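Local coordinates for protein SAM-dependent methyltransferase (Pyrococcus horikoshii, PDB 1WZN) that probably transfers a methyl group from S-adenosylmethionine to an acceptor not yet defined, and is seen here with the product S-adenosyl-L-homocysteine bound, at residues 25-37 / 232-246. Sequence-based numbering, arbitrary orientation.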
loop_
_atom_site.group_PDB
_atom_site.type_symbol
_atom_site.label_atom_id
_atom_site.label_comp_id
_atom_site.label_asym_id
_atom_site.label_seq_id
_atom_site.Cartn_x
_atom_site.Cartn_y
_atom_site.Cartn_z
ATOM N N ALA A 25 30.514 3.083 16.096
ATOM C CA ALA A 25 30.780 2.859 14.680
ATOM C C ALA A 25 30.802 4.201 13.956
ATOM O O ALA A 25 31.592 4.407 13.035
ATOM C CB ALA A 25 29.699 1.951 14.071
ATOM N N GLU A 26 29.932 5.117 14.373
ATOM C CA GLU A 26 29.878 6.426 13.738
ATOM C C GLU A 26 31.129 7.247 14.015
ATOM O O GLU A 26 31.648 7.901 13.121
ATOM C CB GLU A 26 28.633 7.198 14.187
ATOM C CG GLU A 26 27.373 6.781 13.441
ATOM C CD GLU A 26 26.207 7.713 13.676
ATOM O OE1 GLU A 26 25.146 7.488 13.057
ATOM O OE2 GLU A 26 26.341 8.666 14.475
ATOM N N ILE A 27 31.632 7.209 15.244
ATOM C CA ILE A 27 32.829 7.987 15.533
ATOM C C ILE A 27 34.063 7.347 14.893
ATOM O O ILE A 27 35.045 8.031 14.611
ATOM C CB ILE A 27 32.992 8.196 17.054
ATOM C CG1 ILE A 27 31.808 9.027 17.563
ATOM C CG2 ILE A 27 34.297 8.924 17.361
ATOM C CD1 ILE A 27 31.546 10.309 16.757
ATOM N N ASP A 28 34.008 6.040 14.643
ATOM C CA ASP A 28 35.119 5.368 13.961
ATOM C C ASP A 28 35.215 6.013 12.578
ATOM O O ASP A 28 36.302 6.306 12.090
ATOM C CB ASP A 28 34.845 3.871 13.757
ATOM C CG ASP A 28 35.079 3.046 15.005
ATOM O OD1 ASP A 28 35.627 3.580 15.990
ATOM O OD2 ASP A 28 34.721 1.845 14.984
ATOM N N PHE A 29 34.059 6.211 11.945
ATOM C CA PHE A 29 34.002 6.825 10.620
ATOM C C PHE A 29 34.478 8.270 10.693
ATOM O O PHE A 29 35.227 8.729 9.831
ATOM C CB PHE A 29 32.572 6.775 10.062
ATOM C CG PHE A 29 32.426 7.416 8.704
ATOM C CD1 PHE A 29 33.264 7.053 7.654
ATOM C CD2 PHE A 29 31.448 8.381 8.477
ATOM C CE1 PHE A 29 33.130 7.645 6.388
ATOM C CE2 PHE A 29 31.304 8.980 7.217
ATOM C CZ PHE A 29 32.148 8.611 6.174
ATOM N N VAL A 30 34.037 8.986 11.720
ATOM C CA VAL A 30 34.448 10.372 11.901
ATOM C C VAL A 30 35.971 10.466 12.020
ATOM O O VAL A 30 36.587 11.345 11.421
ATOM C CB VAL A 30 33.785 10.992 13.155
ATOM C CG1 VAL A 30 34.402 12.364 13.464
ATOM C CG2 VAL A 30 32.283 11.140 12.916
ATOM N N GLU A 31 36.585 9.556 12.774
ATOM C CA GLU A 31 38.040 9.598 12.919
ATOM C C GLU A 31 38.739 9.292 11.599
ATOM O O GLU A 31 39.838 9.787 11.349
ATOM C CB GLU A 31 38.530 8.622 13.991
ATOM C CG GLU A 31 38.101 8.973 15.402
ATOM C CD GLU A 31 38.988 8.320 16.444
ATOM O OE1 GLU A 31 39.986 8.953 16.853
ATOM O OE2 GLU A 31 38.696 7.174 16.839
ATOM N N GLU A 32 38.118 8.470 10.758
ATOM C CA GLU A 32 38.726 8.176 9.465
ATOM C C GLU A 32 38.703 9.466 8.645
ATOM O O GLU A 32 39.643 9.760 7.908
ATOM C CB GLU A 32 37.976 7.067 8.724
ATOM C CG GLU A 32 38.518 6.852 7.317
ATOM C CD GLU A 32 38.029 5.573 6.674
ATOM O OE1 GLU A 32 36.797 5.380 6.581
ATOM O OE2 GLU A 32 38.883 4.759 6.256
ATOM N N ILE A 33 37.633 10.245 8.782
ATOM C CA ILE A 33 37.546 11.509 8.058
ATOM C C ILE A 33 38.642 12.448 8.570
ATOM O O ILE A 33 39.319 13.108 7.778
ATOM C CB ILE A 33 36.154 12.173 8.234
ATOM C CG1 ILE A 33 35.069 11.306 7.578
ATOM C CG2 ILE A 33 36.146 13.550 7.590
ATOM C CD1 ILE A 33 33.659 11.850 7.773
ATOM N N PHE A 34 38.823 12.510 9.890
ATOM C CA PHE A 34 39.865 13.362 10.473
ATOM C C PHE A 34 41.232 12.985 9.897
ATOM O O PHE A 34 42.026 13.845 9.519
ATOM C CB PHE A 34 39.946 13.193 12.000
ATOM C CG PHE A 34 38.771 13.756 12.760
ATOM C CD1 PHE A 34 37.906 14.679 12.177
ATOM C CD2 PHE A 34 38.567 13.392 14.092
ATOM C CE1 PHE A 34 36.853 15.235 12.917
ATOM C CE2 PHE A 34 37.522 13.941 14.836
ATOM C CZ PHE A 34 36.662 14.866 14.248
ATOM N N LYS A 35 41.488 11.686 9.828
ATOM C CA LYS A 35 42.760 11.175 9.332
ATOM C C LYS A 35 43.008 11.356 7.841
ATOM O O LYS A 35 44.105 11.738 7.434
ATOM C CB LYS A 35 42.888 9.692 9.689
ATOM C CG LYS A 35 44.073 8.982 9.048
ATOM C CD LYS A 35 44.047 7.499 9.377
ATOM C CE LYS A 35 45.110 6.733 8.609
ATOM N NZ LYS A 35 44.995 5.264 8.842
ATOM N N GLU A 36 41.990 11.096 7.028
ATOM C CA GLU A 36 42.141 11.180 5.582
ATOM C C GLU A 36 41.720 12.488 4.911
ATOM O O GLU A 36 42.307 12.879 3.903
ATOM C CB GLU A 36 41.386 10.024 4.920
ATOM C CG GLU A 36 41.806 8.636 5.371
ATOM C CD GLU A 36 43.271 8.345 5.105
ATOM O OE1 GLU A 36 43.799 8.823 4.082
ATOM O OE2 GLU A 36 43.892 7.624 5.913
ATOM N N ASP A 37 40.715 13.167 5.453
ATOM C CA ASP A 37 40.259 14.406 4.832
ATOM C C ASP A 37 40.816 15.701 5.403
ATOM O O ASP A 37 41.058 16.652 4.661
ATOM C CB ASP A 37 38.733 14.445 4.833
ATOM C CG ASP A 37 38.138 13.376 3.937
ATOM O OD1 ASP A 37 38.414 13.414 2.721
ATOM O OD2 ASP A 37 37.415 12.494 4.443
ATOM N N LEU A 232 28.686 5.427 6.228
ATOM C CA LEU A 232 29.944 5.229 6.950
ATOM C C LEU A 232 31.156 4.798 6.131
ATOM O O LEU A 232 31.991 4.029 6.607
ATOM C CB LEU A 232 29.727 4.235 8.094
ATOM C CG LEU A 232 28.592 4.595 9.055
ATOM C CD1 LEU A 232 28.542 3.578 10.186
ATOM C CD2 LEU A 232 28.803 6.001 9.605
ATOM N N LYS A 233 31.257 5.301 4.907
ATOM C CA LYS A 233 32.389 4.990 4.045
ATOM C C LYS A 233 32.782 6.272 3.340
ATOM O O LYS A 233 31.920 7.092 3.028
ATOM C CB LYS A 233 32.014 3.931 3.003
ATOM C CG LYS A 233 31.681 2.565 3.582
ATOM C CD LYS A 233 31.356 1.569 2.476
ATOM C CE LYS A 233 31.051 0.191 3.047
ATOM N NZ LYS A 233 32.195 -0.360 3.836
ATOM N N ARG A 234 34.077 6.459 3.102
ATOM C CA ARG A 234 34.531 7.655 2.415
ATOM C C ARG A 234 34.322 7.494 0.911
ATOM O O ARG A 234 35.247 7.634 0.105
ATOM C CB ARG A 234 36.000 7.946 2.744
ATOM C CG ARG A 234 36.195 8.403 4.184
ATOM C CD ARG A 234 37.642 8.771 4.502
ATOM N NE ARG A 234 38.134 9.870 3.679
ATOM C CZ ARG A 234 38.975 9.719 2.661
ATOM N NH1 ARG A 234 39.416 8.511 2.338
ATOM N NH2 ARG A 234 39.382 10.774 1.971
ATOM N N GLU A 235 33.080 7.188 0.557
ATOM C CA GLU A 235 32.665 7.015 -0.828
ATOM C C GLU A 235 31.151 7.192 -0.848
ATOM O O GLU A 235 30.513 7.225 0.207
ATOM C CB GLU A 235 33.052 5.621 -1.342
ATOM C CG GLU A 235 32.494 4.466 -0.525
ATOM C CD GLU A 235 32.958 3.105 -1.032
ATOM O OE1 GLU A 235 34.185 2.870 -1.086
ATOM O OE2 GLU A 235 32.096 2.267 -1.372
ATOM N N LEU A 236 30.578 7.323 -2.038
ATOM C CA LEU A 236 29.137 7.484 -2.163
ATOM C C LEU A 236 28.618 6.451 -3.150
ATOM O O LEU A 236 29.053 6.412 -4.296
ATOM C CB LEU A 236 28.793 8.891 -2.660
ATOM C CG LEU A 236 27.305 9.245 -2.771
ATOM C CD1 LEU A 236 26.680 9.301 -1.380
ATOM C CD2 LEU A 236 27.147 10.590 -3.469
ATOM N N SER A 237 27.704 5.601 -2.696
ATOM C CA SER A 237 27.129 4.579 -3.557
ATOM C C SER A 237 25.710 4.991 -3.930
ATOM O O SER A 237 25.008 5.623 -3.140
ATOM C CB SER A 237 27.121 3.223 -2.847
ATOM O OG SER A 237 28.444 2.811 -2.544
ATOM N N PRO A 238 25.271 4.631 -5.145
ATOM C CA PRO A 238 23.942 4.945 -5.680
ATOM C C PRO A 238 22.768 4.816 -4.718
ATOM O O PRO A 238 21.907 5.695 -4.661
ATOM C CB PRO A 238 23.819 3.990 -6.866
ATOM C CG PRO A 238 25.216 3.961 -7.389
ATOM C CD PRO A 238 26.040 3.821 -6.112
ATOM N N ASN A 239 22.735 3.732 -3.951
ATOM C CA ASN A 239 21.623 3.506 -3.042
ATOM C C ASN A 239 21.802 3.890 -1.572
ATOM O O ASN A 239 20.957 3.548 -0.745
ATOM C CB ASN A 239 21.177 2.046 -3.154
ATOM C CG ASN A 239 20.780 1.672 -4.578
ATOM O OD1 ASN A 239 19.894 2.290 -5.171
ATOM N ND2 ASN A 239 21.443 0.665 -5.133
ATOM N N ASP A 240 22.877 4.604 -1.238
ATOM C CA ASP A 240 23.082 5.019 0.152
ATOM C C ASP A 240 21.883 5.851 0.599
ATOM O O ASP A 240 21.320 6.606 -0.197
ATOM C CB ASP A 240 24.359 5.856 0.303
ATOM C CG ASP A 240 25.626 5.057 0.039
ATOM O OD1 ASP A 240 25.609 3.818 0.210
ATOM O OD2 ASP A 240 26.650 5.675 -0.323
ATOM N N MET A 241 21.501 5.722 1.868
ATOM C CA MET A 241 20.354 6.458 2.393
ATOM C C MET A 241 20.664 7.501 3.464
ATOM O O MET A 241 19.788 8.271 3.855
ATOM C CB MET A 241 19.288 5.481 2.905
ATOM C CG MET A 241 18.475 4.824 1.792
ATOM S SD MET A 241 17.586 6.034 0.758
ATOM C CE MET A 241 16.105 6.303 1.740
ATOM N N ARG A 242 21.894 7.516 3.966
ATOM C CA ARG A 242 22.283 8.534 4.938
ATOM C C ARG A 242 23.538 9.171 4.361
ATOM O O ARG A 242 24.435 8.478 3.887
ATOM C CB ARG A 242 22.558 7.948 6.323
ATOM C CG ARG A 242 22.897 9.034 7.353
ATOM C CD ARG A 242 22.544 8.604 8.768
ATOM N NE ARG A 242 23.344 7.473 9.222
ATOM C CZ ARG A 242 24.378 7.572 10.052
ATOM N NH1 ARG A 242 24.741 8.758 10.527
ATOM N NH2 ARG A 242 25.044 6.482 10.412
ATOM N N TYR A 243 23.595 10.494 4.387
ATOM C CA TYR A 243 24.723 11.194 3.800
ATOM C C TYR A 243 25.552 11.988 4.785
ATOM O O TYR A 243 25.073 12.387 5.846
ATOM C CB TYR A 243 24.210 12.132 2.709
ATOM C CG TYR A 243 23.207 11.446 1.814
ATOM C CD1 TYR A 243 23.592 10.388 1.002
ATOM C CD2 TYR A 243 21.859 11.798 1.853
ATOM C CE1 TYR A 243 22.657 9.678 0.247
ATOM C CE2 TYR A 243 20.911 11.096 1.102
ATOM C CZ TYR A 243 21.321 10.034 0.307
ATOM O OH TYR A 243 20.392 9.303 -0.398
ATOM N N TRP A 244 26.805 12.202 4.409
ATOM C CA TRP A 244 27.730 12.985 5.207
ATOM C C TRP A 244 28.344 14.030 4.303
ATOM O O TRP A 244 28.820 13.710 3.214
ATOM C CB TRP A 244 28.854 12.120 5.767
ATOM C CG TRP A 244 28.400 11.096 6.731
ATOM C CD1 TRP A 244 27.854 9.878 6.442
ATOM C CD2 TRP A 244 28.433 11.198 8.154
ATOM N NE1 TRP A 244 27.545 9.212 7.605
ATOM C CE2 TRP A 244 27.889 10.000 8.671
ATOM C CE3 TRP A 244 28.865 12.186 9.047
ATOM C CZ2 TRP A 244 27.769 9.764 10.043
ATOM C CZ3 TRP A 244 28.743 11.950 10.413
ATOM C CH2 TRP A 244 28.200 10.748 10.895
ATOM N N ILE A 245 28.305 15.282 4.741
ATOM C CA ILE A 245 28.920 16.361 3.995
ATOM C C ILE A 245 30.178 16.710 4.782
ATOM O O ILE A 245 30.122 16.906 5.997
ATOM C CB ILE A 245 28.013 17.604 3.911
ATOM C CG1 ILE A 245 26.780 17.296 3.053
ATOM C CG2 ILE A 245 28.787 18.773 3.319
ATOM C CD1 ILE A 245 27.095 16.956 1.612
ATOM N N VAL A 246 31.310 16.748 4.095
ATOM C CA VAL A 246 32.573 17.077 4.733
ATOM C C VAL A 246 33.152 18.306 4.053
ATOM O O VAL A 246 33.419 18.297 2.850
ATOM C CB VAL A 246 33.579 15.911 4.624
ATOM C CG1 VAL A 246 34.934 16.329 5.203
ATOM C CG2 VAL A 246 33.032 14.691 5.351
HETATM O O HOH W 1 35.970 4.521 4.199
HETATM O O HOH W 2 38.995 5.913 3.499
#
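F29 reaches from helix 25-36 into the angle between loop 232-234 and strand 242-246. Its CG stands anti to the backbone N (chi1 179°), which carries the ring off the helix between two unlike neighbours. One face lies under the backbone of L232, whose CA forms a CH-pi contact 3.7 Å from the F29 ring centroid. The ring's edge, led by CE2, is directed at the indole face of W244 in a T-shaped pair, with the planes 73° apart. A flat phenyl suits this place because both its face and its rim are used; I33 CD1 packs on the opposite face and also touches V246 CG2 at 3.8 Å.

Charged pairs lie toward both ends of this apolar centre. R234 bends at chi3 (61°) and grips D37 side-on. Its NE lies 2.8 Å from D37 OD2. Its NH2 is 2.9 Å from D37 OD1. Arginine suits the place because these two nearly straight N-H bonds are coplanar, though they meet the carboxylate from above its plane, while E36 CB covers the centre of one guanidinium face. One water joins E32 OE1 to R234 N; a second, held weakly by E32 OE2, accepts from R234 NH1. A methionine in place of R234 would probably leave D37 without its charged mate and the loop less firmly tied, although Y229 would still bond D37 OD1.

E26 OE1 faces both terminal nitrogens of R242, 2.8 Å from NH2 in a salt bridge and 2.9 Å from NH1, the two flat groups moderately tilted. R22 and R19 also pair with E26, about 6 Å from bound S-adenosyl-L-homocysteine; D144 pairs with R242. The helix thus packs on antiparallel strand 242-248 of the Rossmann-like methyltransferase sheet through apolar groups, arginines surround the E26 carboxylate, and buried D37 probably stays ionised, balanced by R234.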